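Local coordinates for protein ethylbenzene dehydrogenase alpha-subunit (Aromatoleum aromaticum, PDB 2IVF) that holds a molybdenum atom, two guanine-dinucleotide pterin ligands and an iron/sulfur cluster, as the alpha-subunit of an enzyme of the molybdopterin oxidoreductase family, at residues 104-109 / 131-136; 324-329 / 377-382; 546-551 / 590-595; 690-695 / 726-731; 890-895 / 971-976. All coordinates share one frame; numbering follows the deposited sequence.

Contact 1: residues 104-109 / 131-136; sequences WREEQA and SAFNNN
The carboxylate of Glu-106 reaches out of strand 102-108 to the backbone N-H of Asn-134, and both of its oxygens share that donor. The two bonds are weak. Asn-134 N to Glu-106 OE2 is the straighter, at 3.2 Å and 168°, while Asn-134 N to Glu-106 OE1 is shorter, 3.0 Å, but strongly bent. With CG wedged between the backbone N and the carbonyl carbon (chi1 54°) and a further bend at chi2, the acid is folded against the turn formed by 131-134. The hydroxyl of Tyr-656 gives OE1 a stronger bond and helps fix the rotation of the group.

A water joins the backbones, donating 2.7 Å to Glu-106 O and 2.7 Å to Ser-131 O, so that two buried carbonyls share one bridge.

Van der Waals contact fills in around the acid. Glu-106 CG lies 3.8 Å from Ser-131 C, and Glu-106 OE1 is 3.3 Å from Phe-133 CB, with the carboxylate turned steeply, 83°, against the phenyl ring.

Charges pair on the other side of the strand, where NH1 and NH2 of Arg-105 grip Glu-107 OE1 end-on. Glu-107 also forms salt bridges to Arg-217 and Arg-228 of the beta-subunit, which ties the strand into the subunit interface.

A classic beta bulge sets Trp-104 and Arg-105 opposite the single residue Tyr-97 of strand 94-99. The side chain of Ser-131 lies about 5 Å from the bound iron/sulfur cluster, and its OG bonds to the carbonyl of Cys-127, a residue of the cluster pocket; Ser-131 thus probably lies in the second shell of the iron/sulfur site.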
# COMPACT_ATOMS: atom_id res chain seq x y z
N TRP A 104 6.96 -15.80 -12.17
CA TRP A 104 5.56 -15.84 -12.52
C TRP A 104 4.70 -15.16 -11.45
O TRP A 104 3.89 -14.31 -11.75
CB TRP A 104 5.16 -17.28 -12.69
CG TRP A 104 3.72 -17.49 -12.72
CD1 TRP A 104 2.78 -16.79 -13.41
CD2 TRP A 104 3.04 -18.51 -12.02
NE1 TRP A 104 1.52 -17.31 -13.14
CE2 TRP A 104 1.67 -18.39 -12.31
CE3 TRP A 104 3.44 -19.50 -11.15
CZ2 TRP A 104 0.74 -19.22 -11.76
CZ3 TRP A 104 2.51 -20.36 -10.64
CH2 TRP A 104 1.18 -20.20 -10.93
N ARG A 105 4.90 -15.55 -10.19
CA ARG A 105 4.12 -14.97 -9.09
C ARG A 105 4.82 -15.27 -7.79
O ARG A 105 5.84 -16.00 -7.78
CB ARG A 105 2.72 -15.58 -9.03
CG ARG A 105 2.74 -17.00 -8.59
CD ARG A 105 1.37 -17.57 -8.55
NE ARG A 105 0.55 -17.05 -7.46
CZ ARG A 105 0.44 -17.60 -6.24
NH1 ARG A 105 1.12 -18.66 -5.91
NH2 ARG A 105 -0.36 -17.07 -5.36
N GLU A 106 4.26 -14.70 -6.73
CA GLU A 106 4.75 -14.94 -5.38
C GLU A 106 3.56 -15.19 -4.46
O GLU A 106 2.42 -14.83 -4.78
CB GLU A 106 5.54 -13.73 -4.91
CG GLU A 106 4.77 -12.39 -5.02
CD GLU A 106 5.11 -11.66 -6.28
OE1 GLU A 106 6.21 -11.07 -6.39
OE2 GLU A 106 4.27 -11.64 -7.20
N GLU A 107 3.83 -15.81 -3.33
CA GLU A 107 2.83 -16.02 -2.32
C GLU A 107 3.48 -16.17 -0.95
O GLU A 107 4.54 -16.80 -0.81
CB GLU A 107 2.03 -17.28 -2.67
CG GLU A 107 0.93 -17.62 -1.67
CD GLU A 107 -0.12 -18.63 -2.13
OE1 GLU A 107 -0.15 -19.05 -3.32
OE2 GLU A 107 -0.93 -19.03 -1.27
N GLN A 108 2.77 -15.70 0.07
CA GLN A 108 3.31 -15.72 1.43
C GLN A 108 3.55 -17.14 1.86
O GLN A 108 2.71 -17.99 1.66
CB GLN A 108 2.36 -15.11 2.44
CG GLN A 108 2.07 -13.64 2.25
CD GLN A 108 0.76 -13.38 1.48
OE1 GLN A 108 0.50 -13.99 0.41
NE2 GLN A 108 -0.07 -12.46 2.03
N ALA A 109 4.68 -17.38 2.51
CA ALA A 109 4.94 -18.68 3.07
C ALA A 109 4.09 -18.90 4.32
O ALA A 109 3.66 -20.01 4.55
CB ALA A 109 6.45 -18.86 3.36
N SER A 131 2.77 -8.91 -2.96
CA SER A 131 2.08 -10.06 -3.55
C SER A 131 1.85 -9.92 -5.07
O SER A 131 1.33 -10.86 -5.70
CB SER A 131 0.76 -10.28 -2.83
OG SER A 131 0.98 -10.68 -1.48
N ALA A 132 2.21 -8.77 -5.63
CA ALA A 132 2.15 -8.51 -7.09
C ALA A 132 3.48 -8.01 -7.64
O ALA A 132 3.55 -7.53 -8.78
CB ALA A 132 1.09 -7.46 -7.36
N PHE A 133 4.55 -8.20 -6.89
CA PHE A 133 5.84 -7.69 -7.29
C PHE A 133 6.41 -8.30 -8.59
O PHE A 133 7.16 -7.67 -9.31
CB PHE A 133 6.87 -7.82 -6.15
CG PHE A 133 8.05 -6.98 -6.42
CD1 PHE A 133 7.94 -5.62 -6.27
CD2 PHE A 133 9.22 -7.51 -6.95
CE1 PHE A 133 9.00 -4.77 -6.60
CE2 PHE A 133 10.27 -6.67 -7.29
CZ PHE A 133 10.14 -5.30 -7.11
N ASN A 134 5.99 -9.52 -8.96
CA ASN A 134 6.37 -10.05 -10.24
C ASN A 134 6.06 -9.09 -11.38
O ASN A 134 6.75 -9.07 -12.39
CB ASN A 134 5.62 -11.38 -10.47
CG ASN A 134 4.12 -11.17 -10.79
OD1 ASN A 134 3.25 -11.29 -9.92
ND2 ASN A 134 3.83 -10.97 -12.07
N ASN A 135 5.04 -8.24 -11.21
CA ASN A 135 4.67 -7.28 -12.25
C ASN A 135 5.65 -6.16 -12.36
O ASN A 135 5.87 -5.66 -13.45
CB ASN A 135 3.28 -6.75 -11.96
CG ASN A 135 2.26 -7.85 -12.01
OD1 ASN A 135 1.97 -8.36 -13.08
ND2 ASN A 135 1.84 -8.33 -10.85
N ASN A 136 6.28 -5.81 -11.24
CA ASN A 136 7.35 -4.82 -11.27
C ASN A 136 8.54 -5.31 -12.09
O ASN A 136 9.14 -4.55 -12.87
CB ASN A 136 7.84 -4.48 -9.88
CG ASN A 136 6.87 -3.60 -9.12
OD1 ASN A 136 5.79 -4.04 -8.79
ND2 ASN A 136 7.28 -2.36 -8.81
O HOH W 1 0.25 -13.25 -5.17

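Contact 2: residues 324-329 / 377-382; sequences FVCEQT and DFMPAL
Met-379 is the first residue of 377-382 to touch helix 322-328, and it does so through sulfur: its SD stands 4.2 Å from Cys-326 SG. Bends at chi2 and chi3 curl the thioether back toward the helix at the more exposed end of the contact, where it also rests on Arg-322 and Gln-323.

Pro-380 comes next, and its CA and that of Cys-326 are the nearest such pair across the segments. The CD edge of its ring meets Cys-326 CB at 3.9 Å, with CG slightly farther off, and its carbonyl O is 3.8 Å from Cys-326 SG, a plain van der Waals approach. The proline also packs on Phe-358 and Pro-332.

Ala-381 turns its methyl away from the helix, and its backbone is hydrogen-bonded to Phe-359 of strand 356-360.

Leu-382 then swings back in and cradles the cysteine sulfur in its fork: CG is 3.7 Å from Cys-326 SG, and CD1 and CD2 are each 3.9 Å from the same atom. The thiol is put there by its rotation beside the backbone N, chi1 -78°, which directs it along the loop toward the leucine. The branches of Leu-382 continue to Val-325, whose CG1 lies 3.9 Å from CD1.

The whole is an apolar seam in which one cysteine, flanked by a valine, is met by Met-379, Pro-380 and Leu-382. It fastens the irregular link between strands 365-369 and 385-389 to the last turn of a helix within the molybdopterin oxidoreductase family region.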
# COMPACT_ATOMS: atom_id res chain seq x y z
N PHE A 324 5.15 6.37 40.27
CA PHE A 324 5.80 6.29 38.97
C PHE A 324 6.30 7.65 38.57
O PHE A 324 7.44 7.80 38.10
CB PHE A 324 4.79 5.77 37.94
CG PHE A 324 5.37 5.52 36.56
CD1 PHE A 324 5.53 6.56 35.64
CD2 PHE A 324 5.71 4.23 36.17
CE1 PHE A 324 6.05 6.33 34.37
CE2 PHE A 324 6.21 3.99 34.88
CZ PHE A 324 6.38 5.03 33.98
N VAL A 325 5.45 8.66 38.72
CA VAL A 325 5.83 10.04 38.38
C VAL A 325 7.03 10.50 39.21
O VAL A 325 8.00 11.05 38.70
CB VAL A 325 4.60 10.95 38.54
CG1 VAL A 325 4.95 12.37 38.96
CG2 VAL A 325 3.79 10.92 37.25
N CYS A 326 6.98 10.22 40.48
CA CYS A 326 8.03 10.62 41.40
C CYS A 326 9.33 9.92 41.12
O CYS A 326 10.39 10.46 41.35
CB CYS A 326 7.56 10.35 42.82
SG CYS A 326 6.43 11.63 43.38
N GLU A 327 9.26 8.71 40.59
CA GLU A 327 10.48 7.94 40.36
C GLU A 327 11.07 8.21 38.99
O GLU A 327 12.30 8.39 38.86
CB GLU A 327 10.14 6.45 40.57
CG GLU A 327 11.13 5.43 40.10
CD GLU A 327 10.50 4.04 40.18
OE1 GLU A 327 10.39 3.52 41.32
OE2 GLU A 327 10.10 3.49 39.11
N GLN A 328 10.22 8.25 37.97
CA GLN A 328 10.64 8.14 36.60
C GLN A 328 10.93 9.46 35.94
O GLN A 328 11.59 9.48 34.92
CB GLN A 328 9.58 7.40 35.76
CG GLN A 328 9.34 5.94 36.10
CD GLN A 328 10.46 5.05 35.61
OE1 GLN A 328 10.83 5.09 34.45
NE2 GLN A 328 11.04 4.26 36.52
N THR A 329 10.43 10.55 36.51
CA THR A 329 10.37 11.82 35.79
C THR A 329 10.90 12.98 36.59
O THR A 329 11.25 12.85 37.76
CB THR A 329 8.93 12.19 35.38
OG1 THR A 329 8.27 12.72 36.53
CG2 THR A 329 8.17 10.99 34.81
N ASP A 377 13.96 6.18 48.04
CA ASP A 377 13.90 5.68 49.41
C ASP A 377 12.95 6.54 50.26
O ASP A 377 12.89 6.38 51.47
CB ASP A 377 15.29 5.53 50.00
CG ASP A 377 16.05 6.83 50.08
OD1 ASP A 377 15.50 7.88 49.73
OD2 ASP A 377 17.22 6.79 50.51
N PHE A 378 12.20 7.43 49.60
CA PHE A 378 11.14 8.20 50.22
C PHE A 378 10.29 8.79 49.12
O PHE A 378 10.71 8.78 47.98
CB PHE A 378 11.72 9.33 51.06
CG PHE A 378 12.16 10.51 50.27
CD1 PHE A 378 13.37 10.50 49.63
CD2 PHE A 378 11.37 11.62 50.15
CE1 PHE A 378 13.78 11.58 48.88
CE2 PHE A 378 11.78 12.70 49.42
CZ PHE A 378 12.99 12.69 48.78
N MET A 379 9.12 9.32 49.44
CA MET A 379 8.27 9.93 48.42
C MET A 379 8.54 11.43 48.32
O MET A 379 8.24 12.17 49.24
CB MET A 379 6.79 9.73 48.74
CG MET A 379 6.18 8.51 48.09
SD MET A 379 5.87 8.75 46.33
CE MET A 379 4.31 7.87 46.15
N PRO A 380 9.09 11.88 47.18
CA PRO A 380 9.29 13.31 46.97
C PRO A 380 7.99 14.08 46.97
O PRO A 380 6.96 13.53 46.59
CB PRO A 380 9.95 13.38 45.58
CG PRO A 380 10.43 12.01 45.29
CD PRO A 380 9.57 11.08 46.04
N ALA A 381 8.04 15.35 47.34
CA ALA A 381 6.90 16.26 47.18
C ALA A 381 6.56 16.40 45.72
O ALA A 381 7.45 16.33 44.86
CB ALA A 381 7.24 17.66 47.76
N LEU A 382 5.28 16.57 45.43
CA LEU A 382 4.83 16.99 44.10
C LEU A 382 4.17 18.35 44.26
O LEU A 382 4.67 19.36 43.74
CB LEU A 382 3.85 15.98 43.50
CG LEU A 382 4.50 14.74 42.88
CD1 LEU A 382 3.45 13.90 42.24
CD2 LEU A 382 5.59 15.10 41.86

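Contact 3: residues 546-551 / 590-595; sequences PAMWLY and DHIRPA
Met-548 leans from helix 546-553 onto the bend at His-591 and Ile-592, and its chain can be traced atom by atom. Met-548 CB comes 4.0 Å from His-591 O. Met-548 CG, held beside the backbone N (chi1 -61°), touches two things at once: His-591 O at 3.8 Å and Ile-592 CG1 at 3.8 Å. A bend at chi2 then carries Met-548 SD over the isoleucine, 3.9 Å from Ile-592 CG1, and a trans chi3 carries CE onward. The thioether thus crosses the isoleucine at a slant, and its flexible chain follows the bend of the loop, an inverse gamma turn centred on Ile-592 and closed by a weak bond from Arg-593 N to His-591 O.

One residue farther along the helix, Trp-549 touches the loop with the base of its side chain. Its CB is 3.4 Å from Arg-593 O and 3.7 Å from Pro-594 CD, at the cis peptide joining those two residues, while the indole leads off elsewhere. A water bridges the backbones beside it, accepting from Trp-549 N at 2.9 Å and donating to Arg-593 O at 2.9 Å.

Around this pair, the indole of Trp-549 packs on Phe-621 and Leu-625 of helix 617-625, and Met-548 also rests on Leu-578 of helix 574-583. Arg-593 turns away to a salt bridge with Asp-184, so the loop leading to strand 602-606 is held between helix 546-553 and the region before strand 186-188.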
# COMPACT_ATOMS: atom_id res chain seq x y z
N PRO A 546 20.88 17.21 7.26
CA PRO A 546 20.48 17.66 5.90
C PRO A 546 20.00 19.12 5.76
O PRO A 546 20.18 19.72 4.69
CB PRO A 546 19.40 16.65 5.50
CG PRO A 546 18.88 16.15 6.78
CD PRO A 546 19.99 16.15 7.75
N ALA A 547 19.51 19.74 6.84
CA ALA A 547 19.17 21.17 6.80
C ALA A 547 20.34 22.07 6.37
O ALA A 547 20.14 23.15 5.78
CB ALA A 547 18.57 21.65 8.16
N MET A 548 21.57 21.66 6.70
CA MET A 548 22.71 22.54 6.51
C MET A 548 22.99 22.77 5.04
O MET A 548 23.07 23.92 4.60
CB MET A 548 23.98 22.03 7.19
CG MET A 548 23.87 21.88 8.68
SD MET A 548 23.24 23.37 9.50
CE MET A 548 23.33 22.84 11.23
N TRP A 549 23.17 21.69 4.29
CA TRP A 549 23.59 21.83 2.90
C TRP A 549 22.37 22.38 2.09
O TRP A 549 22.55 23.19 1.20
CB TRP A 549 24.14 20.52 2.33
CG TRP A 549 23.12 19.58 1.84
CD1 TRP A 549 22.29 18.81 2.57
CD2 TRP A 549 22.83 19.33 0.48
NE1 TRP A 549 21.45 18.08 1.73
CE2 TRP A 549 21.76 18.40 0.44
CE3 TRP A 549 23.34 19.83 -0.71
CZ2 TRP A 549 21.23 17.93 -0.74
CZ3 TRP A 549 22.81 19.38 -1.90
CH2 TRP A 549 21.77 18.43 -1.90
N LEU A 550 21.15 22.00 2.48
CA LEU A 550 19.97 22.53 1.80
C LEU A 550 19.88 24.03 1.97
O LEU A 550 19.61 24.76 1.00
CB LEU A 550 18.68 21.87 2.29
CG LEU A 550 18.49 20.40 1.94
CD1 LEU A 550 17.22 19.87 2.57
CD2 LEU A 550 18.52 20.16 0.40
N TYR A 551 20.19 24.49 3.19
CA TYR A 551 20.20 25.92 3.52
C TYR A 551 21.28 26.69 2.78
O TYR A 551 21.01 27.75 2.25
CB TYR A 551 20.43 26.13 5.04
CG TYR A 551 20.41 27.56 5.54
CD1 TYR A 551 19.21 28.19 5.87
CD2 TYR A 551 21.60 28.29 5.77
CE1 TYR A 551 19.19 29.52 6.37
CE2 TYR A 551 21.57 29.56 6.27
CZ TYR A 551 20.36 30.17 6.58
OH TYR A 551 20.42 31.46 7.06
N ASP A 590 32.18 19.66 10.73
CA ASP A 590 31.85 18.27 10.37
C ASP A 590 30.36 18.00 10.26
O ASP A 590 29.95 16.92 9.81
CB ASP A 590 32.51 17.28 11.32
CG ASP A 590 34.02 17.22 11.13
OD1 ASP A 590 34.51 17.76 10.11
OD2 ASP A 590 34.70 16.63 11.99
N HIS A 591 29.58 18.99 10.68
CA HIS A 591 28.12 19.05 10.47
C HIS A 591 27.75 19.86 9.24
O HIS A 591 26.84 19.55 8.52
CB HIS A 591 27.41 19.71 11.68
CG HIS A 591 27.62 18.98 12.97
ND1 HIS A 591 27.30 17.65 13.13
CD2 HIS A 591 28.15 19.39 14.15
CE1 HIS A 591 27.59 17.28 14.37
NE2 HIS A 591 28.12 18.31 15.00
N ILE A 592 28.42 20.98 9.02
CA ILE A 592 28.03 21.87 7.94
C ILE A 592 28.84 21.56 6.67
O ILE A 592 29.78 22.23 6.35
CB ILE A 592 28.17 23.33 8.38
CG1 ILE A 592 27.18 23.57 9.53
CG2 ILE A 592 27.88 24.27 7.18
CD1 ILE A 592 27.50 24.72 10.41
N ARG A 593 28.41 20.53 5.95
CA ARG A 593 29.08 20.03 4.75
C ARG A 593 28.02 19.78 3.69
O ARG A 593 26.87 19.43 4.04
CB ARG A 593 29.81 18.71 5.03
CG ARG A 593 30.87 18.77 6.09
CD ARG A 593 31.61 17.45 6.26
NE ARG A 593 32.35 17.04 5.05
CZ ARG A 593 32.65 15.77 4.75
NH1 ARG A 593 32.31 14.78 5.58
NH2 ARG A 593 33.29 15.47 3.64
N PRO A 594 28.37 20.01 2.40
CA PRO A 594 29.62 20.64 2.00
C PRO A 594 29.77 22.02 2.63
O PRO A 594 28.79 22.69 2.85
CB PRO A 594 29.50 20.82 0.48
CG PRO A 594 28.35 20.04 0.04
CD PRO A 594 27.52 19.65 1.25
N ALA A 595 31.01 22.41 2.92
CA ALA A 595 31.24 23.71 3.51
C ALA A 595 30.57 24.77 2.59
O ALA A 595 30.51 24.59 1.36
CB ALA A 595 32.74 23.96 3.66
O HOH W 2 24.24 19.17 5.31

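Contact 4: residues 690-695 / 726-731; sequences AIALIL and KFTMDG
Phe-727 is the main bump of this contact, and its ring enters a hollow on helix 687-704 bounded by Ile-691, Ala-692 and Leu-695. With CG anti to the backbone N (chi1 -174°), the phenyl group extends straight out from the end of helix 723-727 toward its neighbour. The far end of the ring meets the branch methyl of isoleucine, Ile-691 CG2 lying 3.6 Å from Phe-727 CZ. Along one flank the low wall is alanine, with Ala-692 CB 4.0 Å from Phe-727 CE2; the small methyl lets the ring sink close enough for Phe-727 CE2 to stand 3.9 Å from the helix backbone at Ala-692 N. Leu-695, one turn on, supplies the wall near the root of the ring: its CD1 is 3.5 Å from Phe-727 CB and equally near CG. Both Ile-691 and Leu-695 cross the phenylalanine at about a right angle.

A lesser bump sits beside the first, where Thr-728 CG2 touches Ala-692 CB at 4.1 Å. The hydroxyl of the same threonine accepts from Gly-731 N at 3.0 Å, an ST motif, and also bonds to the carbonyl of Tyr-724, just where a Schellman motif at Met-729 ends the helix.

Trp-688 meets the ring as well, and Arg-205 binds the carbonyls of Lys-726 and Phe-727. The chemistry between the segments is therefore wholly apolar and depends on fit of shape, with those two carbonyls and the Thr-728 hydroxyl bonded outside the interface.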
# COMPACT_ATOMS: atom_id res chain seq x y z
N ALA A 690 27.95 -2.42 -9.10
CA ALA A 690 27.90 -1.11 -9.78
C ALA A 690 28.83 -0.10 -9.15
O ALA A 690 29.63 0.54 -9.86
CB ALA A 690 26.46 -0.55 -9.79
N ILE A 691 28.76 0.01 -7.82
CA ILE A 691 29.60 0.93 -7.07
C ILE A 691 31.03 0.48 -7.07
O ILE A 691 31.98 1.30 -7.19
CB ILE A 691 29.08 1.12 -5.63
CG1 ILE A 691 27.78 1.92 -5.68
CG2 ILE A 691 30.17 1.83 -4.74
CD1 ILE A 691 26.85 1.78 -4.48
N ALA A 692 31.24 -0.82 -6.98
CA ALA A 692 32.59 -1.34 -7.08
C ALA A 692 33.21 -0.90 -8.41
O ALA A 692 34.37 -0.45 -8.46
CB ALA A 692 32.58 -2.89 -6.92
N LEU A 693 32.43 -1.02 -9.49
CA LEU A 693 32.90 -0.71 -10.83
C LEU A 693 33.21 0.78 -10.97
O LEU A 693 34.22 1.13 -11.51
CB LEU A 693 31.87 -1.11 -11.88
CG LEU A 693 32.22 -0.84 -13.37
CD1 LEU A 693 33.62 -1.38 -13.77
CD2 LEU A 693 31.10 -1.50 -14.17
N ILE A 694 32.32 1.62 -10.44
CA ILE A 694 32.61 3.06 -10.39
C ILE A 694 33.95 3.31 -9.71
O ILE A 694 34.86 3.99 -10.26
CB ILE A 694 31.50 3.85 -9.67
CG1 ILE A 694 30.23 3.82 -10.51
CG2 ILE A 694 32.00 5.29 -9.41
CD1 ILE A 694 28.96 4.31 -9.84
N LEU A 695 34.13 2.71 -8.53
CA LEU A 695 35.39 2.90 -7.82
C LEU A 695 36.64 2.36 -8.56
O LEU A 695 37.70 2.96 -8.49
CB LEU A 695 35.30 2.33 -6.40
CG LEU A 695 34.32 3.06 -5.50
CD1 LEU A 695 34.31 2.43 -4.11
CD2 LEU A 695 34.63 4.57 -5.46
N LYS A 726 39.93 -1.15 -1.22
CA LYS A 726 39.34 -0.92 0.08
C LYS A 726 37.87 -1.27 0.07
O LYS A 726 37.42 -2.00 0.93
CB LYS A 726 39.59 0.51 0.55
CG LYS A 726 41.01 0.66 1.07
CD LYS A 726 41.47 2.07 1.11
CE LYS A 726 40.80 2.88 2.17
NZ LYS A 726 40.94 2.30 3.53
N PHE A 727 37.14 -0.78 -0.92
CA PHE A 727 35.73 -1.05 -1.03
C PHE A 727 35.44 -2.54 -1.03
O PHE A 727 34.53 -2.99 -0.37
CB PHE A 727 35.15 -0.43 -2.29
CG PHE A 727 33.70 -0.56 -2.39
CD1 PHE A 727 32.88 0.32 -1.70
CD2 PHE A 727 33.14 -1.59 -3.12
CE1 PHE A 727 31.51 0.18 -1.75
CE2 PHE A 727 31.77 -1.73 -3.18
CZ PHE A 727 30.95 -0.85 -2.48
N THR A 728 36.18 -3.30 -1.82
CA THR A 728 35.90 -4.72 -1.98
C THR A 728 36.62 -5.60 -0.94
O THR A 728 36.58 -6.86 -1.04
CB THR A 728 36.30 -5.20 -3.41
OG1 THR A 728 37.71 -5.07 -3.57
CG2 THR A 728 35.58 -4.44 -4.53
N MET A 729 37.32 -4.96 0.03
CA MET A 729 38.20 -5.69 0.94
C MET A 729 39.13 -6.60 0.14
O MET A 729 39.15 -7.83 0.32
CB MET A 729 37.42 -6.51 1.95
CG MET A 729 36.61 -5.70 2.93
SD MET A 729 35.70 -6.77 4.06
CE MET A 729 34.47 -5.68 4.74
N ASP A 730 39.85 -5.98 -0.79
CA ASP A 730 40.83 -6.66 -1.63
C ASP A 730 40.24 -7.88 -2.35
O ASP A 730 40.83 -8.96 -2.39
CB ASP A 730 42.08 -7.02 -0.84
CG ASP A 730 43.30 -7.18 -1.71
OD1 ASP A 730 43.33 -6.61 -2.84
OD2 ASP A 730 44.21 -7.92 -1.29
N GLY A 731 39.06 -7.70 -2.90
CA GLY A 731 38.42 -8.71 -3.74
C GLY A 731 37.50 -9.67 -3.02
O GLY A 731 36.89 -10.53 -3.65

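Contact 5: residues 890-895 / 971-976; sequences DMAKLF and VSIKKA
The ring of Phe-895 lies over Ser-972, whose CB sits 3.4 Å above one face, offset toward the rim, in a CH-pi contact. Lys-974 passes the ring obliquely, its CD being 4.0 Å from Phe-895 CE1, and its NZ is too distant for more than a weak cation-pi attraction. A chi1 of 66° folds the phenyl group back over the partner strand.

Beneath these side chains strands 891-895 and 969-975 run antiparallel. Phe-895 with Ser-972 and Lys-893 with Lys-974 are hydrogen-bonded pairs; Ser-972 N to Phe-895 O is the shortest of the bonds between the strands, 2.7 Å and nearly straight at 170°. The last residue prolongs the pairing, Ala-976 N giving 2.8 Å to Met-891 O. On the buried face Leu-894 and Ile-973 lie side by side, Leu-894 CD1 3.9 Å from Ile-973 CG1, and pack with Val-971 against strand 843-846.

At the chain end Lys-975 NZ bonds to the terminal Ala-976 O, 2.7 Å, and a water links that oxygen to Met-891 N. Lys-893 turns to a salt bridge with Glu-902. Two-sided chemistry, aliphatic around Leu-894 and Ile-973 but mixing phenyl, hydroxyl and lysine opposite, suits a sheet of the molybdopterin dinucleotide-binding domain, of the double-psi beta-barrel clan, with backbone bonds pinning the C-terminus.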
# COMPACT_ATOMS: atom_id res chain seq x y z
N ASP A 890 -13.13 15.90 -10.57
CA ASP A 890 -12.61 17.15 -11.13
C ASP A 890 -11.11 17.25 -10.86
O ASP A 890 -10.60 16.64 -9.93
CB ASP A 890 -13.28 18.37 -10.52
CG ASP A 890 -14.64 18.62 -11.05
OD1 ASP A 890 -14.98 18.12 -12.14
OD2 ASP A 890 -15.36 19.38 -10.41
N MET A 891 -10.43 18.02 -11.68
CA MET A 891 -9.08 18.48 -11.34
C MET A 891 -9.19 19.76 -10.51
O MET A 891 -10.14 20.53 -10.62
CB MET A 891 -8.26 18.81 -12.59
CG MET A 891 -8.09 17.67 -13.51
SD MET A 891 -7.15 16.37 -12.74
CE MET A 891 -8.17 15.06 -13.32
N ALA A 892 -8.18 19.99 -9.69
CA ALA A 892 -8.10 21.17 -8.85
C ALA A 892 -6.68 21.68 -8.86
O ALA A 892 -5.75 20.90 -9.07
CB ALA A 892 -8.56 20.81 -7.42
N LYS A 893 -6.50 22.98 -8.64
CA LYS A 893 -5.21 23.56 -8.31
C LYS A 893 -5.11 23.66 -6.81
O LYS A 893 -6.05 24.12 -6.15
CB LYS A 893 -5.00 24.97 -8.89
CG LYS A 893 -5.02 25.09 -10.36
CD LYS A 893 -3.96 24.26 -11.04
CE LYS A 893 -3.76 24.79 -12.49
NZ LYS A 893 -2.81 23.97 -13.22
N LEU A 894 -4.00 23.16 -6.27
CA LEU A 894 -3.59 23.47 -4.92
C LEU A 894 -2.51 24.51 -5.01
O LEU A 894 -1.60 24.41 -5.87
CB LEU A 894 -3.00 22.26 -4.20
CG LEU A 894 -3.82 21.17 -3.51
CD1 LEU A 894 -5.10 20.90 -4.22
CD2 LEU A 894 -2.94 19.92 -3.27
N PHE A 895 -2.58 25.51 -4.17
CA PHE A 895 -1.57 26.54 -4.23
C PHE A 895 -1.40 27.28 -2.93
O PHE A 895 -2.31 27.33 -2.12
CB PHE A 895 -1.88 27.53 -5.41
CG PHE A 895 -3.14 28.35 -5.23
CD1 PHE A 895 -4.39 27.81 -5.53
CD2 PHE A 895 -3.08 29.65 -4.77
CE1 PHE A 895 -5.52 28.56 -5.38
CE2 PHE A 895 -4.22 30.42 -4.61
CZ PHE A 895 -5.44 29.88 -4.90
N VAL A 971 -2.67 25.62 2.16
CA VAL A 971 -2.95 25.70 0.74
C VAL A 971 -4.34 26.26 0.53
O VAL A 971 -5.18 26.18 1.40
CB VAL A 971 -2.86 24.35 0.05
CG1 VAL A 971 -1.44 23.81 0.21
CG2 VAL A 971 -3.95 23.37 0.57
N SER A 972 -4.53 26.91 -0.62
CA SER A 972 -5.85 27.24 -1.16
C SER A 972 -6.17 26.22 -2.26
O SER A 972 -5.27 25.64 -2.82
CB SER A 972 -5.80 28.65 -1.72
OG SER A 972 -6.04 29.63 -0.72
N ILE A 973 -7.44 25.99 -2.54
CA ILE A 973 -7.83 25.06 -3.59
C ILE A 973 -8.84 25.76 -4.51
O ILE A 973 -9.74 26.45 -4.05
CB ILE A 973 -8.43 23.77 -3.00
CG1 ILE A 973 -7.46 23.09 -2.05
CG2 ILE A 973 -8.86 22.82 -4.11
CD1 ILE A 973 -8.12 21.97 -1.10
N LYS A 974 -8.69 25.58 -5.81
CA LYS A 974 -9.71 26.03 -6.75
C LYS A 974 -9.88 24.97 -7.84
O LYS A 974 -8.98 24.15 -8.06
CB LYS A 974 -9.31 27.38 -7.34
CG LYS A 974 -8.11 27.33 -8.22
CD LYS A 974 -7.76 28.74 -8.63
CE LYS A 974 -6.64 28.80 -9.66
NZ LYS A 974 -6.60 30.23 -10.24
N LYS A 975 -11.02 25.00 -8.52
CA LYS A 975 -11.28 24.04 -9.59
C LYS A 975 -10.34 24.30 -10.74
O LYS A 975 -10.09 25.44 -11.05
CB LYS A 975 -12.73 24.18 -10.09
CG LYS A 975 -13.13 22.98 -10.99
CD LYS A 975 -14.36 23.32 -11.83
CE LYS A 975 -14.54 22.30 -12.93
NZ LYS A 975 -13.65 22.55 -14.13
N ALA A 976 -9.87 23.23 -11.39
CA ALA A 976 -9.13 23.30 -12.64
C ALA A 976 -9.85 22.41 -13.64
O ALA A 976 -11.04 22.09 -13.45
CB ALA A 976 -7.73 22.79 -12.45
OXT ALA A 976 -9.24 21.96 -14.62
O HOH W 3 -11.97 19.49 -13.91

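The five contacts follow one another along the chain without touching. Contacts 1 to 4 are largely buried, whereas contact 5 has one face toward solvent and is the sole strand-to-strand pairing, hence its backbone bonding. Contact 1 differs from contacts 2 and 4 in being polar, and lies beside the iron/sulfur cluster and the beta-subunit. Contacts 2 and 4 are purely apolar between their segments; they lie on opposite sides of the chain's centre, with centres about 56 Å apart. Contacts 2 and 3 each set a helix against a loop, contact 3 adding a water bridge; contacts 3 and 4 are the nearest pair, with nearest atoms about 14 Å apart.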